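Local coordinates for protein fructosyl amine:oxygen oxidoreductase (Neosartorya fumigata, PDB 4WCT) that probably oxidises fructosyl amines (Amadori products) with bound flavin-adenine dinucleotide and molecular oxygen, and so works as a deglycating enzyme, at residues 253-258 and 301-306; 322-328 and 354-359. One frame throughout, in Å; residues are numbered along the deposited sequence.

Overall arrangement
Both contacts reach the same mixed sheet, in which strands 253-263 and 352-362 are antiparallel neighbours; W257 N lies 2.9 Å from C358 O, a probable hydrogen bond, and A256 CB packs on the ring of W359. Contact 1 is buried except for the partly exposed E301 and joins strand 253-263 to strand 295-310 by backbone bonds and a run of polar side chains satisfied by one another and by their surroundings. Contact 2, its centre about 11 Å from that of contact 1, is only partly buried: the loop 322-328 lies along strand 354-359 with few direct hydrogen bonds, two bridging waters and mostly ring and aliphatic packing. Each contact brings one residue to the flavin, W257 and C358.

Contact 1 (253-258 and 301-306); sequences RPTAWT and EHPGYC
A256 and Y305 form a single antiparallel hydrogen-bonded bridge between strands 253-263 and 295-310, in a mixed beta sheet of this FAD-dependent oxidoreductase. A256 N gives to Y305 O at 2.7 Å and Y305 N to A256 O at 2.9 Å. Beyond the bridge, residues 301-304 turn along the strand, and side chains take over. The indole N-H of W257 reaches H302 O (NE1 to O 2.9 Å) in the plane of its own ring but 35° above the plane of the carbonyl. The W257 and H302 rings are nearly parallel, 15° apart, yet slid so far that they barely overlap; CA of G304 covers part of one indole face. G304 CA also meets the methyl CG2 of T255, 3.7 Å away. W257 also lies beside the bound FAD, which ties this packing to the cofactor pocket.

Both imidazole nitrogens of H302 are engaged. Its ND1 takes a weak bond from G304 N. H302 NE2 gives in-plane to T258 OG1 at 3.0 Å; a chi1 of 52°, between backbone N and carbonyl carbon, swings the H302 ring toward that hydroxyl. T258 OG1 is also bonded to D300, and Y305 OH to E331 and R335 of helix 330-343. At the other end R253 divides its guanidinium: NE gives to T255 OG1, NH1 to the carbonyls of W428 and A430, and NH2 to D362 in a salt bridge. T255 OG1, accepting from NE, donates in turn to R253 O at 2.8 Å. The sulfur of C306 rests on CD of R253, 3.7 Å away. A single water finishes the network, accepting from R253 NH2 and donating to P303 O at 2.7 Å.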
loop_
_atom_site.group_PDB
_atom_site.type_symbol
_atom_site.label_atom_id
_atom_site.label_comp_id
_atom_site.label_asym_id
_atom_site.label_seq_id
_atom_site.Cartn_x
_atom_site.Cartn_y
_atom_site.Cartn_z
ATOM N N ARG A 253 12.810 1.305 2.766
ATOM C CA ARG A 253 12.926 2.687 2.343
ATOM C C ARG A 253 11.570 3.349 2.448
ATOM O O ARG A 253 10.731 3.139 1.593
ATOM C CB ARG A 253 13.424 2.788 0.905
ATOM C CG ARG A 253 13.625 4.204 0.467
ATOM C CD ARG A 253 13.987 4.354 -1.009
ATOM N NE ARG A 253 12.869 3.990 -1.869
ATOM C CZ ARG A 253 12.964 3.843 -3.185
ATOM N NH1 ARG A 253 14.118 4.119 -3.814
ATOM N NH2 ARG A 253 11.912 3.406 -3.858
ATOM N N PRO A 254 11.360 4.178 3.483
ATOM C CA PRO A 254 10.107 4.910 3.514
ATOM C C PRO A 254 10.009 5.866 2.328
ATOM O O PRO A 254 10.909 6.664 2.103
ATOM C CB PRO A 254 10.163 5.673 4.841
ATOM C CG PRO A 254 11.070 4.843 5.704
ATOM C CD PRO A 254 12.103 4.298 4.751
ATOM N N THR A 255 8.906 5.790 1.601
ATOM C CA THR A 255 8.759 6.475 0.315
ATOM C C THR A 255 7.305 6.905 0.166
ATOM O O THR A 255 6.410 6.188 0.610
ATOM C CB THR A 255 9.156 5.548 -0.868
ATOM O OG1 THR A 255 10.373 4.860 -0.588
ATOM C CG2 THR A 255 9.296 6.300 -2.183
ATOM N N ALA A 256 7.101 8.107 -0.387
ATOM C CA ALA A 256 5.769 8.707 -0.506
ATOM C C ALA A 256 5.297 8.863 -1.932
ATOM O O ALA A 256 6.060 9.248 -2.826
ATOM C CB ALA A 256 5.724 10.041 0.187
ATOM N N TRP A 257 3.997 8.618 -2.116
ATOM C CA TRP A 257 3.300 8.986 -3.311
ATOM C C TRP A 257 2.180 9.965 -3.036
ATOM O O TRP A 257 2.006 10.409 -1.899
ATOM C CB TRP A 257 2.798 7.702 -3.948
ATOM C CG TRP A 257 3.941 6.971 -4.563
ATOM C CD1 TRP A 257 4.436 7.148 -5.834
ATOM C CD2 TRP A 257 4.821 6.056 -3.911
ATOM N NE1 TRP A 257 5.575 6.400 -6.005
ATOM C CE2 TRP A 257 5.839 5.712 -4.845
ATOM C CE3 TRP A 257 4.804 5.414 -2.674
ATOM C CZ2 TRP A 257 6.886 4.832 -4.519
ATOM C CZ3 TRP A 257 5.876 4.575 -2.336
ATOM C CH2 TRP A 257 6.904 4.300 -3.260
ATOM N N THR A 258 1.596 10.481 -4.112
ATOM C CA THR A 258 0.788 11.680 -4.064
ATOM C C THR A 258 -0.589 11.406 -4.679
ATOM O O THR A 258 -0.712 10.659 -5.664
ATOM C CB THR A 258 1.484 12.816 -4.858
ATOM O OG1 THR A 258 2.070 12.262 -6.048
ATOM C CG2 THR A 258 2.574 13.434 -4.005
ATOM N N GLU A 301 1.814 9.127 -11.262
ATOM C CA GLU A 301 2.805 8.097 -11.077
ATOM C C GLU A 301 4.200 8.652 -11.248
ATOM O O GLU A 301 4.473 9.507 -12.091
ATOM C CB GLU A 301 2.546 6.920 -12.011
ATOM C CG GLU A 301 3.522 5.746 -11.885
ATOM C CD GLU A 301 3.486 4.980 -10.544
ATOM O OE1 GLU A 301 3.152 5.568 -9.500
ATOM O OE2 GLU A 301 4.176 3.925 -10.465
ATOM N N HIS A 302 5.094 8.174 -10.387
ATOM C CA HIS A 302 6.506 8.603 -10.362
ATOM C C HIS A 302 7.226 7.654 -9.408
ATOM O O HIS A 302 6.585 6.856 -8.693
ATOM C CB HIS A 302 6.662 10.068 -9.898
ATOM C CG HIS A 302 5.968 10.390 -8.599
ATOM N ND1 HIS A 302 6.455 9.978 -7.383
ATOM C CD2 HIS A 302 4.802 11.031 -8.333
ATOM C CE1 HIS A 302 5.624 10.334 -6.422
ATOM N NE2 HIS A 302 4.612 10.986 -6.970
ATOM N N PRO A 303 8.557 7.718 -9.375
ATOM C CA PRO A 303 9.228 6.725 -8.547
ATOM C C PRO A 303 9.146 6.920 -7.039
ATOM O O PRO A 303 9.510 6.002 -6.289
ATOM C CB PRO A 303 10.683 6.767 -9.040
ATOM C CG PRO A 303 10.584 7.322 -10.425
ATOM C CD PRO A 303 9.473 8.324 -10.366
ATOM N N GLY A 304 8.620 8.070 -6.609
ATOM C CA GLY A 304 8.426 8.326 -5.196
ATOM C C GLY A 304 9.236 9.490 -4.672
ATOM O O GLY A 304 10.261 9.903 -5.279
ATOM N N TYR A 305 8.717 10.091 -3.607
ATOM C CA TYR A 305 9.441 11.049 -2.798
ATOM C C TYR A 305 9.968 10.394 -1.514
ATOM O O TYR A 305 9.239 9.713 -0.769
ATOM C CB TYR A 305 8.499 12.177 -2.377
ATOM C CG TYR A 305 8.037 13.101 -3.467
ATOM C CD1 TYR A 305 8.742 14.258 -3.768
ATOM C CD2 TYR A 305 6.837 12.868 -4.124
ATOM C CE1 TYR A 305 8.262 15.167 -4.701
ATOM C CE2 TYR A 305 6.383 13.731 -5.096
ATOM C CZ TYR A 305 7.114 14.865 -5.397
ATOM O OH TYR A 305 6.630 15.743 -6.359
ATOM N N CYS A 306 11.227 10.626 -1.215
ATOM C CA CYS A 306 11.734 10.342 0.121
ATOM C C CYS A 306 11.979 11.657 0.843
ATOM O O CYS A 306 11.810 12.751 0.278
ATOM C CB CYS A 306 13.030 9.518 0.030
ATOM S SG CYS A 306 12.870 7.897 -0.707
HETATM O O HOH W 1 10.762 3.606 -6.604
#

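Contact 2 (322-328 and 354-359); sequences PFAKHQI and FARICW. With FAD (flavin-adenine dinucleotide), chain C.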
loop_
_atom_site.group_PDB
_atom_site.type_symbol
_atom_site.label_atom_id
_atom_site.label_comp_id
_atom_site.label_asym_id
_atom_site.label_seq_id
_atom_site.Cartn_x
_atom_site.Cartn_y
_atom_site.Cartn_z
ATOM N N PRO A 322 9.273 9.726 7.288
ATOM C CA PRO A 322 7.959 10.268 6.929
ATOM C C PRO A 322 7.543 11.466 7.732
ATOM O O PRO A 322 7.925 11.611 8.898
ATOM C CB PRO A 322 6.996 9.102 7.206
ATOM C CG PRO A 322 7.855 7.878 7.185
ATOM C CD PRO A 322 9.206 8.316 7.697
ATOM N N PHE A 323 6.659 12.258 7.137
ATOM C CA PHE A 323 5.867 13.254 7.819
ATOM C C PHE A 323 4.496 13.328 7.144
ATOM O O PHE A 323 4.364 13.005 5.958
ATOM C CB PHE A 323 6.539 14.623 7.760
ATOM C CG PHE A 323 6.694 15.165 6.371
ATOM C CD1 PHE A 323 7.790 14.850 5.593
ATOM C CD2 PHE A 323 5.753 15.998 5.847
ATOM C CE1 PHE A 323 7.956 15.424 4.339
ATOM C CE2 PHE A 323 5.884 16.543 4.587
ATOM C CZ PHE A 323 6.965 16.202 3.799
ATOM N N ALA A 324 3.497 13.796 7.875
ATOM C CA ALA A 324 2.125 13.843 7.316
ATOM C C ALA A 324 1.826 15.200 6.711
ATOM O O ALA A 324 2.284 16.243 7.225
ATOM C CB ALA A 324 1.132 13.530 8.428
ATOM N N LYS A 325 1.090 15.218 5.589
ATOM C CA LYS A 325 0.632 16.471 5.008
ATOM C C LYS A 325 -0.559 16.239 4.094
ATOM O O LYS A 325 -0.506 15.354 3.214
ATOM C CB LYS A 325 1.753 17.153 4.217
ATOM C CG LYS A 325 1.499 18.616 3.934
ATOM C CD LYS A 325 2.790 19.359 3.654
ATOM C CE LYS A 325 2.528 20.789 3.245
ATOM N NZ LYS A 325 2.401 21.712 4.392
ATOM N N HIS A 326 -1.621 17.020 4.334
ATOM C CA HIS A 326 -2.802 17.057 3.490
ATOM C C HIS A 326 -2.713 18.116 2.391
ATOM O O HIS A 326 -3.581 18.980 2.261
ATOM C CB HIS A 326 -4.043 17.250 4.329
ATOM C CG HIS A 326 -4.453 16.008 5.048
ATOM N ND1 HIS A 326 -5.706 15.867 5.609
ATOM C CD2 HIS A 326 -3.898 14.772 5.055
ATOM C CE1 HIS A 326 -5.846 14.621 6.041
ATOM N NE2 HIS A 326 -4.729 13.963 5.787
ATOM N N GLN A 327 -1.562 18.129 1.743
ATOM C CA GLN A 327 -1.352 18.825 0.461
ATOM C C GLN A 327 -0.402 17.952 -0.346
ATOM O O GLN A 327 0.172 17.012 0.190
ATOM C CB GLN A 327 -0.684 20.207 0.679
ATOM C CG GLN A 327 -1.417 21.216 1.571
ATOM C CD GLN A 327 -2.788 21.646 1.101
ATOM O OE1 GLN A 327 -3.189 21.436 -0.045
ATOM N NE2 GLN A 327 -3.526 22.306 2.012
ATOM N N ILE A 328 -0.181 18.293 -1.617
ATOM C CA ILE A 328 0.843 17.643 -2.423
ATOM C C ILE A 328 1.697 18.698 -3.106
ATOM O O ILE A 328 1.276 19.876 -3.191
ATOM C CB ILE A 328 0.267 16.670 -3.499
ATOM C CG1 ILE A 328 -0.618 17.413 -4.505
ATOM C CG2 ILE A 328 -0.439 15.495 -2.798
ATOM C CD1 ILE A 328 -1.211 16.512 -5.573
ATOM N N PHE A 354 -9.245 17.945 -2.301
ATOM C CA PHE A 354 -8.438 17.261 -1.266
ATOM C C PHE A 354 -7.146 16.821 -1.922
ATOM O O PHE A 354 -7.144 16.483 -3.098
ATOM C CB PHE A 354 -9.154 16.044 -0.734
ATOM C CG PHE A 354 -8.406 15.322 0.363
ATOM C CD1 PHE A 354 -8.241 15.904 1.608
ATOM C CD2 PHE A 354 -7.850 14.073 0.130
ATOM C CE1 PHE A 354 -7.534 15.238 2.616
ATOM C CE2 PHE A 354 -7.114 13.432 1.105
ATOM C CZ PHE A 354 -6.955 14.009 2.346
ATOM N N ALA A 355 -6.065 16.755 -1.146
ATOM C CA ALA A 355 -4.854 16.121 -1.620
ATOM C C ALA A 355 -3.994 15.723 -0.420
ATOM O O ALA A 355 -4.070 16.360 0.645
ATOM C CB ALA A 355 -4.074 17.059 -2.541
ATOM N N ARG A 356 -3.211 14.658 -0.566
ATOM C CA ARG A 356 -2.274 14.299 0.477
ATOM C C ARG A 356 -1.086 13.527 -0.065
ATOM O O ARG A 356 -1.173 12.813 -1.101
ATOM C CB ARG A 356 -2.946 13.528 1.630
ATOM C CG ARG A 356 -3.177 12.044 1.443
ATOM C CD ARG A 356 -3.838 11.479 2.677
ATOM N NE ARG A 356 -4.025 10.019 2.664
ATOM C CZ ARG A 356 -3.199 9.132 3.231
ATOM N NH1 ARG A 356 -2.010 9.466 3.705
ATOM N NH2 ARG A 356 -3.592 7.887 3.344
ATOM N N ILE A 357 -0.030 13.517 0.742
ATOM C CA ILE A 357 1.021 12.547 0.582
ATOM C C ILE A 357 0.693 11.283 1.389
ATOM O O ILE A 357 -0.013 11.341 2.388
ATOM C CB ILE A 357 2.400 13.109 0.914
ATOM C CG1 ILE A 357 2.547 13.476 2.391
ATOM C CG2 ILE A 357 2.681 14.303 -0.012
ATOM C CD1 ILE A 357 3.916 14.012 2.756
ATOM N N CYS A 358 1.215 10.155 0.923
ATOM C CA CYS A 358 0.853 8.844 1.459
ATOM C C CYS A 358 2.148 8.028 1.481
ATOM O O CYS A 358 2.825 7.919 0.448
ATOM C CB CYS A 358 -0.196 8.243 0.511
ATOM S SG CYS A 358 -0.607 6.505 0.696
ATOM N N TRP A 359 2.463 7.398 2.612
ATOM C CA TRP A 359 3.739 6.745 2.791
ATOM C C TRP A 359 3.610 5.235 2.809
ATOM O O TRP A 359 2.764 4.683 3.533
ATOM C CB TRP A 359 4.371 7.185 4.117
ATOM C CG TRP A 359 4.818 8.626 4.061
ATOM C CD1 TRP A 359 4.091 9.737 4.380
ATOM C CD2 TRP A 359 6.119 9.093 3.672
ATOM N NE1 TRP A 359 4.852 10.856 4.223
ATOM C CE2 TRP A 359 6.113 10.505 3.821
ATOM C CE3 TRP A 359 7.296 8.461 3.318
ATOM C CZ2 TRP A 359 7.234 11.298 3.534
ATOM C CZ3 TRP A 359 8.410 9.250 3.021
ATOM C CH2 TRP A 359 8.365 10.645 3.112
HETATM P PA FAD C . -0.332 1.402 6.875
HETATM O O1A FAD C . -1.644 1.034 6.244
HETATM O O2A FAD C . 0.330 2.705 6.553
HETATM O O5B FAD C . -0.552 1.298 8.428
HETATM C C5B FAD C . 0.529 1.600 9.323
HETATM C C4B FAD C . -0.074 1.945 10.680
HETATM O O4B FAD C . 1.000 2.037 11.671
HETATM C C3B FAD C . -0.827 3.271 10.713
HETATM O O3B FAD C . -2.176 3.120 11.185
HETATM C C2B FAD C . 0.002 4.136 11.667
HETATM O O2B FAD C . -0.725 5.134 12.380
HETATM C C1B FAD C . 0.666 3.080 12.553
HETATM N N9A FAD C . 1.901 3.591 13.189
HETATM C C8A FAD C . 2.815 4.426 12.664
HETATM N N7A FAD C . 3.773 4.715 13.575
HETATM C C5A FAD C . 3.485 3.965 14.670
HETATM C C6A FAD C . 4.050 3.843 16.008
HETATM N N6A FAD C . 5.162 4.518 16.347
HETATM N N1A FAD C . 3.392 3.052 16.882
HETATM C C2A FAD C . 2.295 2.349 16.571
HETATM N N3A FAD C . 1.702 2.451 15.370
HETATM C C4A FAD C . 2.258 3.240 14.419
HETATM N N1 FAD C . -1.373 -0.911 -2.608
HETATM C C2 FAD C . -2.187 -1.698 -3.395
HETATM O O2 FAD C . -2.283 -2.887 -3.099
HETATM N N3 FAD C . -2.937 -1.174 -4.369
HETATM C C4 FAD C . -2.832 0.122 -4.733
HETATM O O4 FAD C . -3.507 0.655 -5.655
HETATM C C4X FAD C . -1.971 1.004 -3.964
HETATM N N5 FAD C . -1.855 2.321 -4.283
HETATM C C5X FAD C . -1.236 3.153 -3.390
HETATM C C6 FAD C . -1.290 4.535 -3.546
HETATM C C7 FAD C . -0.572 5.356 -2.696
HETATM C C7M FAD C . -0.703 6.829 -2.840
HETATM C C8 FAD C . 0.188 4.760 -1.590
HETATM C C8M FAD C . 0.942 5.587 -0.615
HETATM C C9 FAD C . 0.163 3.406 -1.364
HETATM C C9A FAD C . -0.477 2.571 -2.256
HETATM N N10 FAD C . -0.426 1.184 -2.084
HETATM C C10 FAD C . -1.254 0.389 -2.879
HETATM C "C1'" FAD C . 0.343 0.499 -1.056
HETATM C "C2'" FAD C . -0.475 0.180 0.186
HETATM O "O2'" FAD C . -1.175 1.366 0.538
HETATM C "C3'" FAD C . 0.484 -0.244 1.306
HETATM O "O3'" FAD C . 1.416 -1.217 0.810
HETATM C "C4'" FAD C . -0.269 -0.802 2.517
HETATM O "O4'" FAD C . -1.386 0.036 2.811
HETATM C "C5'" FAD C . 0.687 -0.799 3.703
HETATM O "O5'" FAD C . 0.015 -1.360 4.830
HETATM P P FAD C . 0.701 -1.273 6.281
HETATM O O1P FAD C . -0.254 -1.900 7.272
HETATM O O2P FAD C . 2.111 -1.790 6.130
HETATM O O3P FAD C . 0.775 0.306 6.552
HETATM O O HOH W 2 0.099 12.580 4.910
HETATM O O HOH W 3 -6.249 18.693 1.108
#
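I357 N of strand 352-362 gives to K325 O at 3.1 Å, joining the strand that carries C358 to the flavin to the loop 322-328, which leads into helix 330-343. The side chain of I357 continues from there. Its CB sends CG2 to Q327 O (3.7 Å) and CG1 past K325 O; chi1 of 66° and an anti chi2 then carry CD1 out to F323, where it lies 3.4 Å from F323 O and over one face of the phenyl ring, a CH-pi contact. F323 O also accepts from W359 NE1 at 2.8 Å, a bent bond of 136° at the hydrogen, with the acceptor tilted from the indole plane. CA of P322 sits over the centre of the six-membered indole ring, and P322 CB packs against W359 CD2. At the far end F354 turns its edge to the face of H326, planes 80° apart in a T-shaped pair. Waters bridge K325 N to I357 O and A355 N to H326 O.

C358 points away from the loop, its SG a mere 2.2 Å from C8M of the flavin. That distance is too short for a non-bonded contact and would be consistent with an unmodelled covalent link between cysteine and the 8-methyl group.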